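Local atomic coordinates of structural protein ORF131 (Acidianus two-tailed virus, PDB entry 3FAJ), a protein that is a structural component of the virion of an archaeal virus and probably binds DNA. Residues 81-89 against 99-109. Residues are numbered along the deposited sequence; the frame is centred on the assembly and turned at random. Where two conformers were deposited one is given.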
loop_
_atom_site.group_PDB
_atom_site.type_symbol
_atom_site.label_atom_id
_atom_site.label_comp_id
_atom_site.label_asym_id
_atom_site.label_seq_id
_atom_site.Cartn_x
_atom_site.Cartn_y
_atom_site.Cartn_z
ATOM N N MET A 81 -7.747 4.900 0.312
ATOM C CA MET A 81 -8.463 4.557 -0.920
ATOM C C MET A 81 -9.088 3.177 -0.805
ATOM O O MET A 81 -10.246 2.983 -1.167
ATOM C CB MET A 81 -7.527 4.614 -2.145
ATOM C CG MET A 81 -7.247 6.051 -2.575
ATOM S SD MET A 81 -6.127 6.057 -3.987
ATOM C CE MET A 81 -4.515 6.220 -3.245
ATOM N N ILE A 82 -8.323 2.217 -0.288
ATOM C CA ILE A 82 -8.841 0.848 -0.156
ATOM C C ILE A 82 -9.972 0.780 0.872
ATOM O O ILE A 82 -11.021 0.188 0.618
ATOM C CB ILE A 82 -7.715 -0.155 0.191
ATOM C CG1 ILE A 82 -6.689 -0.216 -0.952
ATOM C CG2 ILE A 82 -8.322 -1.554 0.467
ATOM C CD1 ILE A 82 -5.527 -1.129 -0.697
ATOM N N SER A 83 -9.768 1.422 2.033
ATOM C CA SER A 83 -10.790 1.484 3.086
ATOM C C SER A 83 -12.099 2.066 2.569
ATOM O O SER A 83 -13.176 1.535 2.844
ATOM C CB SER A 83 -10.291 2.329 4.264
ATOM O OG SER A 83 -9.086 1.796 4.781
ATOM N N ASP A 84 -11.991 3.167 1.825
ATOM C CA ASP A 84 -13.152 3.857 1.288
ATOM C C ASP A 84 -13.900 2.990 0.281
ATOM O O ASP A 84 -15.138 2.974 0.293
ATOM C CB ASP A 84 -12.744 5.180 0.636
ATOM C CG ASP A 84 -12.334 6.250 1.649
ATOM O OD1 ASP A 84 -12.543 6.078 2.882
ATOM O OD2 ASP A 84 -11.790 7.286 1.191
ATOM N N ALA A 85 -13.153 2.283 -0.569
ATOM C CA ALA A 85 -13.740 1.439 -1.603
ATOM C C ALA A 85 -14.429 0.227 -0.969
ATOM O O ALA A 85 -15.370 -0.310 -1.538
ATOM C CB ALA A 85 -12.680 0.999 -2.627
ATOM N N MET A 86 -13.973 -0.175 0.222
ATOM C CA MET A 86 -14.559 -1.324 0.916
ATOM C C MET A 86 -15.819 -1.000 1.712
ATOM O O MET A 86 -16.522 -1.921 2.152
ATOM C CB MET A 86 -13.535 -2.013 1.826
ATOM C CG MET A 86 -12.522 -2.868 1.078
ATOM S SD MET A 86 -13.246 -4.224 0.107
ATOM C CE MET A 86 -14.004 -5.240 1.365
ATOM N N LYS A 87 -16.097 0.295 1.896
ATOM C CA LYS A 87 -17.234 0.738 2.725
ATOM C C LYS A 87 -18.576 0.102 2.337
ATOM O O LYS A 87 -19.267 -0.427 3.215
ATOM C CB LYS A 87 -17.341 2.270 2.777
ATOM C CG LYS A 87 -16.191 2.947 3.494
ATOM C CD LYS A 87 -16.601 4.314 4.021
ATOM C CE LYS A 87 -15.416 5.284 4.123
ATOM N NZ LYS A 87 -14.189 4.737 4.805
ATOM N N PRO A 88 -18.953 0.132 1.035
ATOM C CA PRO A 88 -20.209 -0.529 0.636
ATOM C C PRO A 88 -20.272 -2.036 0.948
ATOM O O PRO A 88 -21.357 -2.625 0.940
ATOM C CB PRO A 88 -20.252 -0.318 -0.884
ATOM C CG PRO A 88 -19.395 0.850 -1.138
ATOM C CD PRO A 88 -18.293 0.770 -0.120
ATOM N N TYR A 89 -19.122 -2.645 1.221
ATOM C CA TYR A 89 -19.033 -4.089 1.446
ATOM C C TYR A 89 -18.906 -4.452 2.928
ATOM O O TYR A 89 -18.669 -5.616 3.271
ATOM C CB TYR A 89 -17.880 -4.675 0.616
ATOM C CG TYR A 89 -18.073 -4.452 -0.867
ATOM C CD1 TYR A 89 -18.801 -5.361 -1.639
ATOM C CD2 TYR A 89 -17.560 -3.317 -1.494
ATOM C CE1 TYR A 89 -18.996 -5.157 -3.002
ATOM C CE2 TYR A 89 -17.752 -3.100 -2.855
ATOM C CZ TYR A 89 -18.468 -4.027 -3.602
ATOM O OH TYR A 89 -18.666 -3.822 -4.949
ATOM N N GLN A 99 -12.575 -11.220 4.653
ATOM C CA GLN A 99 -13.244 -11.556 3.395
ATOM C C GLN A 99 -12.291 -11.282 2.229
ATOM O O GLN A 99 -11.469 -10.377 2.320
ATOM C CB GLN A 99 -14.533 -10.741 3.231
ATOM C CG GLN A 99 -14.370 -9.202 3.233
ATOM C CD GLN A 99 -15.658 -8.480 3.652
ATOM O OE1 GLN A 99 -16.720 -9.104 3.789
ATOM N NE2 GLN A 99 -15.565 -7.177 3.871
ATOM N N PRO A 100 -12.389 -12.062 1.134
ATOM C CA PRO A 100 -11.670 -11.648 -0.077
ATOM C C PRO A 100 -12.169 -10.297 -0.563
ATOM O O PRO A 100 -13.316 -9.911 -0.274
ATOM C CB PRO A 100 -12.048 -12.729 -1.100
ATOM C CG PRO A 100 -13.279 -13.334 -0.566
ATOM C CD PRO A 100 -13.110 -13.327 0.918
ATOM N N ILE A 101 -11.303 -9.595 -1.274
ATOM C CA ILE A 101 -11.593 -8.285 -1.842
ATOM C C ILE A 101 -12.471 -8.550 -3.070
ATOM O O ILE A 101 -12.110 -9.388 -3.912
ATOM C CB ILE A 101 -10.303 -7.562 -2.304
ATOM C CG1 ILE A 101 -9.175 -7.590 -1.243
ATOM C CG2 ILE A 101 -10.603 -6.123 -2.769
ATOM C CD1 ILE A 101 -9.318 -6.576 -0.121
ATOM N N PRO A 102 -13.631 -7.875 -3.173
ATOM C CA PRO A 102 -14.457 -8.044 -4.381
ATOM C C PRO A 102 -13.700 -7.580 -5.632
ATOM O O PRO A 102 -12.969 -6.602 -5.571
ATOM C CB PRO A 102 -15.637 -7.102 -4.137
ATOM C CG PRO A 102 -15.638 -6.849 -2.661
ATOM C CD PRO A 102 -14.232 -6.935 -2.205
ATOM N N GLY A 103 -13.859 -8.296 -6.748
ATOM C CA GLY A 103 -13.218 -7.912 -8.021
ATOM C C GLY A 103 -13.478 -6.465 -8.420
ATOM O O GLY A 103 -12.577 -5.775 -8.922
ATOM N N GLU A 104 -14.712 -6.004 -8.185
ATOM C CA GLU A 104 -15.095 -4.617 -8.450
ATOM C C GLU A 104 -14.213 -3.611 -7.697
ATOM O O GLU A 104 -13.855 -2.554 -8.243
ATOM C CB GLU A 104 -16.585 -4.406 -8.119
ATOM C CG GLU A 104 -17.536 -5.143 -9.063
ATOM C CD GLU A 104 -18.957 -5.346 -8.511
ATOM O OE1 GLU A 104 -19.178 -5.251 -7.281
ATOM O OE2 GLU A 104 -19.859 -5.625 -9.322
ATOM N N VAL A 105 -13.870 -3.934 -6.448
ATOM C CA VAL A 105 -13.001 -3.075 -5.642
ATOM C C VAL A 105 -11.558 -3.064 -6.169
ATOM O O VAL A 105 -10.915 -2.009 -6.274
ATOM C CB VAL A 105 -13.003 -3.491 -4.161
ATOM C CG1 VAL A 105 -11.871 -2.774 -3.397
ATOM C CG2 VAL A 105 -14.328 -3.150 -3.551
ATOM N N ILE A 106 -11.043 -4.236 -6.514
ATOM C CA ILE A 106 -9.708 -4.287 -7.122
ATOM C C ILE A 106 -9.654 -3.437 -8.393
ATOM O O ILE A 106 -8.716 -2.667 -8.584
ATOM C CB ILE A 106 -9.253 -5.742 -7.376
ATOM C CG1 ILE A 106 -9.187 -6.511 -6.052
ATOM C CG2 ILE A 106 -7.906 -5.784 -8.145
ATOM C CD1 ILE A 106 -8.875 -7.991 -6.210
ATOM N N ALA A 107 -10.676 -3.573 -9.240
ATOM C CA ALA A 107 -10.768 -2.813 -10.483
ATOM C C ALA A 107 -10.830 -1.303 -10.210
ATOM O O ALA A 107 -10.125 -0.522 -10.856
ATOM C CB ALA A 107 -11.991 -3.267 -11.288
ATOM N N GLN A 108 -11.680 -0.899 -9.268
ATOM C CA GLN A 108 -11.857 0.531 -8.961
ATOM C C GLN A 108 -10.545 1.127 -8.459
ATOM O O GLN A 108 -10.070 2.155 -8.975
ATOM C CB GLN A 108 -12.950 0.694 -7.913
ATOM C CG GLN A 108 -13.166 2.117 -7.428
ATOM C CD GLN A 108 -14.200 2.193 -6.327
ATOM O OE1 GLN A 108 -15.063 1.319 -6.206
ATOM N NE2 GLN A 108 -14.119 3.238 -5.512
ATOM N N VAL A 109 -9.944 0.464 -7.477
ATOM C CA VAL A 109 -8.686 0.963 -6.872
ATOM C C VAL A 109 -7.543 1.032 -7.889
ATOM O O VAL A 109 -6.880 2.073 -8.027
ATOM C CB VAL A 109 -8.304 0.142 -5.606
ATOM C CG1 VAL A 109 -6.944 0.578 -5.062
ATOM C CG2 VAL A 109 -9.382 0.330 -4.520
HETATM O O HOH W 1 -16.637 0.610 -3.768
#
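Ala85 and Val105 bring the two backbones closest, their CA atoms 6.1 Å apart, where helices 81-86 and 103-109 pack in roughly opposite directions, 139° between their axes. This helix-helix packing contact lies at one end of the mostly helical RIP/P131 fold. The connection between the segments is only partly modelled, with residues 91-97 missing. Pro102 is the N-cap of the second helix, and a 3-10 turn at 87-89 brings the Tyr89 ring against it.

Between the helices the contact is apolar. Ala85 CB lies 3.9 Å from both Val105 CG1 and Val109 CG2. Ile82 crosses Val109 at about a right angle, and Phe42 of helix 31-43 touches both. The bend of Met86 at chi2 (-60°) puts its SD 3.7 Å from Pro102 CD. A further bend at chi3 turns its CE methyl toward the amide NE2 of Gln99, whose backbone pairs with Tyr49.

The Tyr89 ring spans the outer side. Pro102 CG rests over one face in a CH-pi contact, 3.7 Å from the ring centroid. Val105 CG2 approaches CE2 obliquely. A water bridges the helices by donating to Ala85 O and Gln108 OE1. At the far end of the ring, the Tyr89 hydroxyl OH donates to Glu104 OE1 at 2.8 Å, meeting the anti side of that oxygen 22° out of the carboxylate plane.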